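Local structure of beta-ketoacyl synthase (Burkholderia phymatum, 4EWG) at residues A[13-21]-A[54-62]; A[114-122]-A[133-142]. The protein probably catalyses the condensation step of fatty-acid chain elongation, as a 3-oxoacyl-[acyl-carrier-protein] synthase of the thiolase-like superfamily. One frame throughout, in Å; residues are numbered along the deposited sequence.

How the contacts relate
Contact 1 and contact 2 follow one another along the chain, with nearest atoms about 10 Å apart, and they illustrate how chemistry follows place in a fold. Contact 1 (13-21 with 54-62) joins the end of a strand of the large mixed sheet to a loop; its centre lies about 13 Å from that of the chain, and it is a partly buried, mainly apolar packing of side chains on side chains and backbone. Contact 2 (114-122 with 133-142) lies farther out, about 24 Å from that centre, yet is the more buried of the two, and the second subunit packs on part of it. It pairs two helices and adds one backbone hydrogen bond and one salt bridge to its apolar packing.

Contact 1: A[13-21]-A[54-62]; sequences MGGVTALGS and AAPLPGFAQ
Val16, the first residue of its segment to meet the loop, turns both methyls to use. With CG1 anti to the backbone N (chi1 151°), Val16 CG1 presses on Leu57 CD1, the pair being 3.4 Å apart and tighter than usual van der Waals contact. Val16 CG1 also lies 4.0 Å from Phe60 CD2, reaching the ring obliquely, while CG2 stands near CE2 of that ring. At Thr17 the leucine changes partner: Leu57 CD2 rests on the backbone, 3.2 Å from Thr17 C, so that the isobutyl group spans from the Val16 side chain to the Thr17 backbone. The threonine hydroxyl serves its own turn. Thr17 OG1 accepts from Leu19 N, an ST turn, and donates over 2.7 Å to a lone pair of Gly20 O in the carbonyl plane, bracing the type I turn from Thr17 to Gly20. Ala18 follows with CB set 3.6 Å from Pro56 O, and Ala18 O lies 3.7 Å from Pro58 CD. Gly20 closes the turn with backbone angles (phi 119°) that call for glycine. Strand 8-16, within the large mixed sheet, pairs here with strand 238-246 through Val16 and Ala239. Helix 76-92 lies against the hydrophobic cluster, its Tyr80 meeting Phe60 edge-to-face and its Arg83 touching Val16, while helix 344-358 packs on Thr17 through Trp350 and Trp351.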
ATOM      1  N   MET A  13      13.471   6.592  17.015  1.00 16.83           N
ATOM      2  CA  MET A  13      13.772   7.129  15.671  1.00 16.47           C
ATOM      3  C   MET A  13      15.109   6.589  15.206  1.00 16.60           C
ATOM      4  O   MET A  13      16.069   6.507  15.993  1.00 17.46           O
ATOM      5  CB  MET A  13      13.845   8.669  15.665  1.00 16.90           C
ATOM      6  CG  MET A  13      12.742   9.343  16.433  1.00 17.31           C
ATOM      7  SD  MET A  13      12.614  11.135  16.190  1.00 17.89           S
ATOM      8  CE  MET A  13      14.222  11.671  16.791  1.00 18.49           C
ATOM      9  N   GLY A  14      15.187   6.238  13.930  1.00 16.30           N
ATOM     10  CA  GLY A  14      16.406   5.768  13.335  1.00 16.36           C
ATOM     11  C   GLY A  14      16.283   5.608  11.832  1.00 16.01           C
ATOM     12  O   GLY A  14      15.190   5.556  11.273  1.00 15.61           O
ATOM     13  N   GLY A  15      17.423   5.470  11.183  1.00 16.38           N
ATOM     14  CA  GLY A  15      17.465   5.236   9.754  1.00 16.19           C
ATOM     15  C   GLY A  15      18.863   5.084   9.187  1.00 16.62           C
ATOM     16  O   GLY A  15      19.881   5.116   9.924  1.00 17.21           O
ATOM     17  N   VAL A  16      18.888   4.856   7.880  1.00 16.10           N
ATOM     18  CA  VAL A  16      20.073   4.631   7.126  1.00 16.60           C
ATOM     19  C   VAL A  16      20.043   5.736   6.044  1.00 16.16           C
ATOM     20  O   VAL A  16      19.134   5.753   5.249  1.00 15.49           O
ATOM     21  CB  VAL A  16      20.032   3.131   6.588  1.00 16.70           C
ATOM     22  CG1 VAL A  16      20.765   2.980   5.303  1.00 17.33           C
ATOM     23  CG2 VAL A  16      20.616   2.140   7.610  1.00 17.57           C
ATOM     24  N   THR A  17      20.976   6.704   6.083  1.00 16.66           N
ATOM     25  CA  THR A  17      20.913   7.865   5.168  1.00 16.86           C
ATOM     26  C   THR A  17      22.271   8.244   4.584  1.00 17.92           C
ATOM     27  O   THR A  17      23.303   7.806   5.078  1.00 18.24           O
ATOM     28  CB  THR A  17      20.382   9.156   5.879  1.00 16.72           C
ATOM     29  OG1 THR A  17      21.469   9.840   6.515  1.00 17.19           O
ATOM     30  CG2 THR A  17      19.247   8.851   6.914  1.00 15.78           C
ATOM     31  N   ALA A  18      22.261   9.105   3.556  1.00 18.11           N
ATOM     32  CA  ALA A  18      23.504   9.509   2.878  1.00 18.81           C
ATOM     33  C   ALA A  18      24.430  10.265   3.834  1.00 20.08           C
ATOM     34  O   ALA A  18      25.662  10.354   3.598  1.00 20.53           O
ATOM     35  CB  ALA A  18      23.207  10.337   1.647  1.00 18.20           C
ATOM     36  N   LEU A  19      23.856  10.787   4.924  1.00 20.47           N
ATOM     37  CA  LEU A  19      24.631  11.539   5.910  1.00 21.67           C
ATOM     38  C   LEU A  19      24.960  10.717   7.126  1.00 22.13           C
ATOM     39  O   LEU A  19      25.601  11.231   8.047  1.00 23.62           O
ATOM     40  CB  LEU A  19      23.891  12.826   6.345  1.00 21.44           C
ATOM     41  CG  LEU A  19      23.703  13.926   5.294  1.00 21.54           C
ATOM     42  CD1 LEU A  19      23.309  15.249   5.948  1.00 21.83           C
ATOM     43  CD2 LEU A  19      24.952  14.111   4.469  1.00 22.12           C
ATOM     44  N   GLY A  20      24.524   9.462   7.154  1.00 22.13           N
ATOM     45  CA  GLY A  20      24.867   8.538   8.257  1.00 22.91           C
ATOM     46  C   GLY A  20      23.615   8.081   8.968  1.00 22.58           C
ATOM     47  O   GLY A  20      22.496   8.369   8.490  1.00 21.29           O
ATOM     48  N   SER A  21      23.805   7.352  10.092  1.00 23.02           N
ATOM     49  CA  SER A  21      22.700   6.908  10.958  1.00 22.75           C
ATOM     50  C   SER A  21      22.545   7.667  12.258  1.00 23.47           C
ATOM     51  O   SER A  21      21.435   8.022  12.620  1.00 23.76           O
ATOM     52  CB  SER A  21      22.787   5.448  11.254  1.00 23.02           C
ATOM     53  OG  SER A  21      22.287   4.731  10.134  1.00 23.40           O
ATOM     54  N   ALA A  54      23.197  11.654  -8.463  1.00 25.10           N
ATOM     55  CA  ALA A  54      22.431  10.955  -7.427  1.00 24.47           C
ATOM     56  C   ALA A  54      23.036  11.296  -6.089  1.00 24.37           C
ATOM     57  O   ALA A  54      24.156  11.835  -6.036  1.00 25.66           O
ATOM     58  CB  ALA A  54      22.475   9.446  -7.625  1.00 24.56           C
ATOM     59  N   ALA A  55      22.308  10.962  -5.013  1.00 22.70           N
ATOM     60  CA  ALA A  55      22.806  11.063  -3.627  1.00 21.98           C
ATOM     61  C   ALA A  55      22.794   9.671  -2.969  1.00 21.54           C
ATOM     62  O   ALA A  55      21.912   9.370  -2.134  1.00 20.81           O
ATOM     63  CB  ALA A  55      21.934  12.026  -2.823  1.00 21.14           C
ATOM     64  N   PRO A  56      23.734   8.802  -3.355  1.00 21.45           N
ATOM     65  CA  PRO A  56      23.727   7.426  -2.830  1.00 21.58           C
ATOM     66  C   PRO A  56      24.140   7.327  -1.370  1.00 21.79           C
ATOM     67  O   PRO A  56      24.707   8.271  -0.828  1.00 22.61           O
ATOM     68  CB  PRO A  56      24.783   6.726  -3.700  1.00 22.07           C
ATOM     69  CG  PRO A  56      25.730   7.828  -4.061  1.00 22.67           C
ATOM     70  CD  PRO A  56      24.815   8.996  -4.334  1.00 22.36           C
ATOM     71  N   LEU A  57      23.830   6.201  -0.733  1.00 21.62           N
ATOM     72  CA  LEU A  57      24.445   5.881   0.527  1.00 22.29           C
ATOM     73  C   LEU A  57      25.933   5.694   0.248  1.00 23.31           C
ATOM     74  O   LEU A  57      26.296   5.122  -0.755  1.00 23.50           O
ATOM     75  CB  LEU A  57      23.863   4.601   1.127  1.00 21.90           C
ATOM     76  CG  LEU A  57      22.417   4.626   1.569  1.00 20.98           C
ATOM     77  CD1 LEU A  57      22.125   3.284   2.235  1.00 20.84           C
ATOM     78  CD2 LEU A  57      22.209   5.788   2.530  1.00 20.43           C
ATOM     79  N   PRO A  58      26.802   6.234   1.097  1.00 24.58           N
ATOM     80  CA  PRO A  58      28.239   6.007   0.819  1.00 26.36           C
ATOM     81  C   PRO A  58      28.637   4.547   0.916  1.00 27.02           C
ATOM     82  O   PRO A  58      29.629   4.148   0.339  1.00 29.54           O
ATOM     83  CB  PRO A  58      28.952   6.848   1.890  1.00 26.80           C
ATOM     84  CG  PRO A  58      27.952   7.014   2.985  1.00 26.07           C
ATOM     85  CD  PRO A  58      26.585   7.016   2.318  1.00 24.91           C
ATOM     86  N   GLY A  59      27.868   3.765   1.649  1.00 26.84           N
ATOM     87  CA  GLY A  59      28.032   2.306   1.690  1.00 27.15           C
ATOM     88  C   GLY A  59      26.914   1.734   2.546  1.00 26.89           C
ATOM     89  O   GLY A  59      26.084   2.471   3.108  1.00 27.32           O
ATOM     90  N   PHE A  60      26.859   0.426   2.605  1.00 25.99           N
ATOM     91  CA  PHE A  60      25.937  -0.255   3.456  1.00 25.07           C
ATOM     92  C   PHE A  60      26.380  -1.697   3.444  1.00 25.72           C
ATOM     93  O   PHE A  60      26.624  -2.250   2.390  1.00 26.94           O
ATOM     94  CB  PHE A  60      24.500  -0.138   2.911  1.00 23.02           C
ATOM     95  CG  PHE A  60      23.500  -0.965   3.661  1.00 21.38           C
ATOM     96  CD1 PHE A  60      23.253  -2.287   3.295  1.00 20.60           C
ATOM     97  CD2 PHE A  60      22.808  -0.428   4.736  1.00 20.51           C
ATOM     98  CE1 PHE A  60      22.364  -3.060   4.007  1.00 20.14           C
ATOM     99  CE2 PHE A  60      21.892  -1.185   5.424  1.00 19.98           C
ATOM    100  CZ  PHE A  60      21.664  -2.501   5.072  1.00 19.92           C
ATOM    101  N   ALA A  61      26.497  -2.285   4.602  1.00 26.47           N
ATOM    102  CA  ALA A  61      26.653  -3.725   4.706  1.00 28.56           C
ATOM    103  C   ALA A  61      25.715  -4.208   5.791  1.00 28.96           C
ATOM    104  O   ALA A  61      25.565  -3.564   6.838  1.00 27.28           O
ATOM    105  CB  ALA A  61      28.095  -4.134   5.013  1.00 28.26           C
ATOM    106  N   GLN A  62      25.055  -5.328   5.503  1.00 31.11           N
ATOM    107  CA  GLN A  62      24.201  -6.001   6.480  1.00 31.35           C
ATOM    108  C   GLN A  62      24.954  -6.191   7.742  1.00 30.48           C
ATOM    109  O   GLN A  62      26.119  -6.547   7.694  1.00 32.13           O
ATOM    110  CB  GLN A  62      23.853  -7.400   6.035  1.00 32.30           C
ATOM    111  CG  GLN A  62      23.026  -7.445   4.807  1.00 33.42           C
ATOM    112  CD  GLN A  62      23.172  -8.772   4.138  1.00 35.77           C
ATOM    113  OE1 GLN A  62      23.459  -8.853   2.913  1.00 38.83           O
ATOM    114  NE2 GLN A  62      23.024  -9.852   4.933  1.00 36.24           N
TER

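Contact 2: A[114-122]-A[133-142]; sequences GSVEPIRAF and DVTSNSYVQM
Phe122 carries CG anti to its carbonyl carbon (chi1 -77°), which swings the ring toward helix 138-142, and Met142, extended with chi1 -173°, sends its sulfur to meet it. Met142 SD approaches Phe122 CD2 at 3.5 Å, an oblique Met-aromatic contact. Val134 CG1 lies 3.7 Å from Phe122 CE1, Ser138 CB packs by CE2, and Tyr139 N sits at the ring edge. Between helix segments 116-122 and 138-142, whose axes come within 8.2 Å, Pro118 wedges CB at 3.2 Å from Ser138 O and CG against Met142 CB. Ala121 CB rests on Asp133 O. At one end, Ser115 N donates to Gln141 O over 3.1 Å; at the other, Arg120 NH1 forms a salt bridge of 3.1 Å with the anti lone pair of Asp133 OD2. A capping box of Thr135 and Ser138 starts helix 138-142. Across the dimer interface, Tyr139 OH bonds to Ser112 O of the second subunit, whose Pro201 packs on Phe122. Polar bonds thus bracket an apolar centre, and the single-oxygen grip of the salt bridge, with the guanidinium and carboxylate planes 73° apart, probably makes it a modest supplement to the packing.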
ATOM      1  N   GLY A 114       9.992  -2.235  -5.557  1.00 14.23           N
ATOM      2  CA  GLY A 114      10.696  -3.348  -5.011  1.00 14.13           C
ATOM      3  C   GLY A 114      12.154  -3.319  -5.415  1.00 15.09           C
ATOM      4  O   GLY A 114      12.692  -2.260  -5.778  1.00 16.44           O
ATOM      5  N   SER A 115      12.813  -4.468  -5.357  1.00 14.75           N
ATOM      6  CA  SER A 115      14.271  -4.512  -5.560  1.00 15.28           C
ATOM      7  C   SER A 115      14.661  -4.816  -7.012  1.00 15.60           C
ATOM      8  O   SER A 115      13.907  -5.427  -7.740  1.00 14.80           O
ATOM      9  CB  SER A 115      14.905  -5.535  -4.609  1.00 14.92           C
ATOM     10  OG  SER A 115      14.883  -5.027  -3.270  1.00 14.38           O
ATOM     11  N   VAL A 116      15.870  -4.414  -7.385  1.00 16.39           N
ATOM     12  CA  VAL A 116      16.295  -4.484  -8.780  1.00 16.95           C
ATOM     13  C   VAL A 116      16.372  -5.892  -9.313  1.00 17.88           C
ATOM     14  O   VAL A 116      15.929  -6.143 -10.423  1.00 17.85           O
ATOM     15  CB  VAL A 116      17.657  -3.759  -9.066  1.00 17.33           C
ATOM     16  CG1 VAL A 116      17.493  -2.262  -8.851  1.00 16.77           C
ATOM     17  CG2 VAL A 116      18.829  -4.323  -8.255  1.00 17.33           C
ATOM     18  N   GLU A 117      16.906  -6.818  -8.520  1.00 19.13           N
ATOM     19  CA  GLU A 117      17.166  -8.168  -9.014  1.00 20.15           C
ATOM     20  C   GLU A 117      15.909  -8.829  -9.590  1.00 19.38           C
ATOM     21  O   GLU A 117      15.922  -9.269 -10.725  1.00 20.03           O
ATOM     22  CB  GLU A 117      17.795  -9.053  -7.927  1.00 21.69           C
ATOM     23  CG  GLU A 117      19.207  -8.640  -7.545  1.00 23.63           C
ATOM     24  CD  GLU A 117      19.296  -7.416  -6.618  1.00 24.67           C
ATOM     25  OE1 GLU A 117      18.241  -6.949  -6.057  1.00 24.21           O
ATOM     26  OE2 GLU A 117      20.453  -6.934  -6.429  1.00 25.92           O
ATOM     27  N   PRO A 118      14.822  -8.912  -8.796  1.00 18.49           N
ATOM     28  CA  PRO A 118      13.634  -9.599  -9.300  1.00 17.97           C
ATOM     29  C   PRO A 118      12.887  -8.818 -10.380  1.00 17.76           C
ATOM     30  O   PRO A 118      12.290  -9.442 -11.272  1.00 17.67           O
ATOM     31  CB  PRO A 118      12.770  -9.771  -8.053  1.00 17.37           C
ATOM     32  CG  PRO A 118      13.199  -8.645  -7.165  1.00 17.44           C
ATOM     33  CD  PRO A 118      14.675  -8.544  -7.375  1.00 17.77           C
ATOM     34  N   ILE A 119      12.941  -7.477 -10.337  1.00 17.40           N
ATOM     35  CA  ILE A 119      12.434  -6.694 -11.449  1.00 17.22           C
ATOM     36  C   ILE A 119      13.151  -7.106 -12.739  1.00 18.19           C
ATOM     37  O   ILE A 119      12.504  -7.359 -13.745  1.00 19.06           O
ATOM     38  CB  ILE A 119      12.547  -5.173 -11.223  1.00 17.00           C
ATOM     39  CG1 ILE A 119      11.631  -4.720 -10.103  1.00 16.20           C
ATOM     40  CG2 ILE A 119      12.107  -4.405 -12.477  1.00 16.75           C
ATOM     41  CD1 ILE A 119      11.990  -3.351  -9.546  1.00 16.26           C
ATOM     42  N   ARG A 120      14.471  -7.199 -12.701  1.00 18.99           N
ATOM     43  CA  ARG A 120      15.255  -7.709 -13.835  1.00 20.53           C
ATOM     44  C   ARG A 120      14.814  -9.117 -14.246  1.00 19.91           C
ATOM     45  O   ARG A 120      14.658  -9.410 -15.435  1.00 19.68           O
ATOM     46  CB  ARG A 120      16.768  -7.708 -13.513  1.00 22.00           C
ATOM     47  CG  ARG A 120      17.672  -8.043 -14.720  1.00 24.53           C
ATOM     48  CD  ARG A 120      19.164  -8.263 -14.410  1.00 26.41           C
ATOM     49  NE  ARG A 120      19.261  -8.872 -13.109  1.00 28.31           N
ATOM     50  CZ  ARG A 120      19.058 -10.166 -12.853  1.00 30.17           C
ATOM     51  NH1 ARG A 120      18.825 -11.038 -13.845  1.00 30.76           N
ATOM     52  NH2 ARG A 120      19.090 -10.589 -11.574  1.00 31.61           N
ATOM     53  N   ALA A 121      14.639  -9.987 -13.253  1.00 18.81           N
ATOM     54  CA  ALA A 121      14.339 -11.399 -13.513  1.00 18.50           C
ATOM     55  C   ALA A 121      12.958 -11.545 -14.137  1.00 17.71           C
ATOM     56  O   ALA A 121      12.795 -12.191 -15.157  1.00 18.03           O
ATOM     57  CB  ALA A 121      14.436 -12.215 -12.226  1.00 17.51           C
ATOM     58  N   PHE A 122      11.956 -10.946 -13.523  1.00 17.04           N
ATOM     59  CA  PHE A 122      10.587 -11.047 -14.064  1.00 16.79           C
ATOM     60  C   PHE A 122      10.423 -10.292 -15.404  1.00 16.97           C
ATOM     61  O   PHE A 122       9.734 -10.778 -16.324  1.00 17.47           O
ATOM     62  CB  PHE A 122       9.561 -10.550 -13.048  1.00 16.25           C
ATOM     63  CG  PHE A 122       9.267 -11.531 -11.932  1.00 16.20           C
ATOM     64  CD1 PHE A 122       8.810 -12.812 -12.207  1.00 16.80           C
ATOM     65  CD2 PHE A 122       9.396 -11.152 -10.610  1.00 16.27           C
ATOM     66  CE1 PHE A 122       8.496 -13.699 -11.160  1.00 16.94           C
ATOM     67  CE2 PHE A 122       9.111 -12.029  -9.566  1.00 16.15           C
ATOM     68  CZ  PHE A 122       8.648 -13.304  -9.840  1.00 16.33           C
ATOM     69  N   ASP A 133      16.762 -16.717 -13.641  1.00 26.15           N
ATOM     70  CA  ASP A 133      16.932 -16.103 -12.338  1.00 25.79           C
ATOM     71  C   ASP A 133      15.641 -15.833 -11.620  1.00 24.41           C
ATOM     72  O   ASP A 133      15.605 -15.080 -10.644  1.00 23.93           O
ATOM     73  CB  ASP A 133      17.685 -14.788 -12.496  1.00 27.46           C
ATOM     74  CG  ASP A 133      19.065 -14.979 -13.088  1.00 28.57           C
ATOM     75  OD1 ASP A 133      19.605 -16.081 -13.010  1.00 30.00           O
ATOM     76  OD2 ASP A 133      19.617 -14.004 -13.612  1.00 31.56           O
ATOM     77  N   VAL A 134      14.548 -16.406 -12.092  1.00 23.35           N
ATOM     78  CA  VAL A 134      13.297 -16.265 -11.350  1.00 21.57           C
ATOM     79  C   VAL A 134      13.327 -17.362 -10.325  1.00 20.96           C
ATOM     80  O   VAL A 134      13.422 -18.520 -10.695  1.00 21.51           O
ATOM     81  CB  VAL A 134      12.077 -16.403 -12.292  1.00 20.89           C
ATOM     82  CG1 VAL A 134      10.787 -16.576 -11.495  1.00 20.04           C
ATOM     83  CG2 VAL A 134      12.042 -15.221 -13.253  1.00 20.06           C
ATOM     84  N   THR A 135      13.272 -17.011  -9.039  1.00 20.69           N
ATOM     85  CA  THR A 135      13.196 -18.023  -7.954  1.00 20.53           C
ATOM     86  C   THR A 135      11.958 -17.859  -7.107  1.00 19.87           C
ATOM     87  O   THR A 135      11.168 -16.928  -7.285  1.00 19.46           O
ATOM     88  CB  THR A 135      14.413 -17.964  -7.010  1.00 20.69           C
ATOM     89  OG1 THR A 135      14.242 -16.902  -6.054  1.00 20.15           O
ATOM     90  CG2 THR A 135      15.718 -17.803  -7.811  1.00 21.34           C
ATOM     91  N   SER A 136      11.813 -18.750  -6.143  1.00 20.01           N
ATOM     92  CA  SER A 136      10.699 -18.702  -5.200  1.00 19.57           C
ATOM     93  C   SER A 136      10.754 -17.516  -4.257  1.00 19.01           C
ATOM     94  O   SER A 136       9.811 -17.266  -3.567  1.00 18.77           O
ATOM     95  CB  SER A 136      10.632 -19.991  -4.397  1.00 19.72           C
ATOM     96  OG  SER A 136      11.775 -20.111  -3.566  1.00 20.63           O
ATOM     97  N   ASN A 137      11.875 -16.798  -4.249  1.00 19.84           N
ATOM     98  CA  ASN A 137      12.079 -15.606  -3.421  1.00 19.62           C
ATOM     99  C   ASN A 137      11.957 -14.296  -4.196  1.00 18.01           C
ATOM    100  O   ASN A 137      12.024 -13.224  -3.603  1.00 17.53           O
ATOM    101  CB  ASN A 137      13.474 -15.656  -2.763  1.00 20.87           C
ATOM    102  CG  ASN A 137      13.538 -16.638  -1.636  1.00 22.09           C
ATOM    103  OD1 ASN A 137      12.676 -16.641  -0.793  1.00 23.96           O
ATOM    104  ND2 ASN A 137      14.569 -17.451  -1.597  1.00 23.51           N
ATOM    105  N   SER A 138      11.791 -14.378  -5.500  1.00 17.15           N
ATOM    106  CA  SER A 138      11.794 -13.163  -6.327  1.00 16.75           C
ATOM    107  C   SER A 138      10.609 -12.240  -5.999  1.00 16.05           C
ATOM    108  O   SER A 138      10.769 -11.014  -5.820  1.00 15.79           O
ATOM    109  CB  SER A 138      11.810 -13.549  -7.812  1.00 17.05           C
ATOM    110  OG  SER A 138      13.031 -14.199  -8.176  1.00 17.17           O
ATOM    111  N   TYR A 139       9.421 -12.823  -5.870  1.00 18.44           N
ATOM    112  CA  TYR A 139       8.218 -12.005  -5.639  1.00 17.33           C
ATOM    113  C   TYR A 139       8.322 -11.221  -4.338  1.00 16.76           C
ATOM    114  O   TYR A 139       8.003 -10.017  -4.320  1.00 15.60           O
ATOM    115  CB  TYR A 139       6.898 -12.823  -5.657  1.00 17.12           C
ATOM    116  CG  TYR A 139       5.708 -11.918  -5.379  1.00 16.17           C
ATOM    117  CD1 TYR A 139       5.354 -10.917  -6.289  1.00 15.89           C
ATOM    118  CD2 TYR A 139       4.999 -12.015  -4.211  1.00 15.70           C
ATOM    119  CE1 TYR A 139       4.282 -10.074  -6.051  1.00 15.34           C
ATOM    120  CE2 TYR A 139       3.928 -11.162  -3.943  1.00 15.27           C
ATOM    121  CZ  TYR A 139       3.579 -10.175  -4.859  1.00 15.06           C
ATOM    122  OH  TYR A 139       2.523  -9.301  -4.604  1.00 14.23           O
ATOM    123  N   VAL A 140       8.770 -11.877  -3.264  1.00 16.36           N
ATOM    124  CA  VAL A 140       8.797 -11.223  -1.941  1.00 16.10           C
ATOM    125  C   VAL A 140       9.813 -10.079  -1.862  1.00 16.01           C
ATOM    126  O   VAL A 140       9.626  -9.097  -1.113  1.00 15.53           O
ATOM    127  CB  VAL A 140       9.048 -12.238  -0.774  1.00 16.21           C
ATOM    128  CG1 VAL A 140      10.371 -12.998  -0.920  1.00 16.76           C
ATOM    129  CG2 VAL A 140       9.016 -11.510   0.559  1.00 15.96           C
ATOM    130  N   GLN A 141      10.862 -10.173  -2.665  1.00 16.49           N
ATOM    131  CA  GLN A 141      11.820  -9.043  -2.816  1.00 16.50           C
ATOM    132  C   GLN A 141      11.294  -7.917  -3.752  1.00 15.88           C
ATOM    133  O   GLN A 141      11.701  -6.765  -3.631  1.00 15.59           O
ATOM    134  CB  GLN A 141      13.153  -9.556  -3.358  1.00 17.13           C
ATOM    135  CG  GLN A 141      13.856 -10.555  -2.458  1.00 17.93           C
ATOM    136  CD  GLN A 141      15.253 -10.935  -2.964  1.00 18.96           C
ATOM    137  OE1 GLN A 141      15.752 -10.393  -3.970  1.00 19.10           O
ATOM    138  NE2 GLN A 141      15.912 -11.854  -2.231  1.00 20.14           N
ATOM    139  N   MET A 142      10.430  -8.276  -4.698  1.00 15.88           N
ATOM    140  CA  MET A 142       9.843  -7.315  -5.673  1.00 15.83           C
ATOM    141  C   MET A 142       8.521  -6.700  -5.210  1.00 14.73           C
ATOM    142  O   MET A 142       8.196  -5.590  -5.564  1.00 13.85           O
ATOM    143  CB  MET A 142       9.543  -8.013  -6.993  1.00 16.88           C
ATOM    144  CG  MET A 142       9.109  -7.030  -8.090  1.00 17.78           C
ATOM    145  SD  MET A 142       8.732  -7.807  -9.647  1.00 19.43           S
ATOM    146  CE  MET A 142       7.692  -6.587 -10.491  1.00 19.74           C
TER
HETATM  147  O   HOH W   1       8.317  -2.886  -7.468  1.00 30.03           O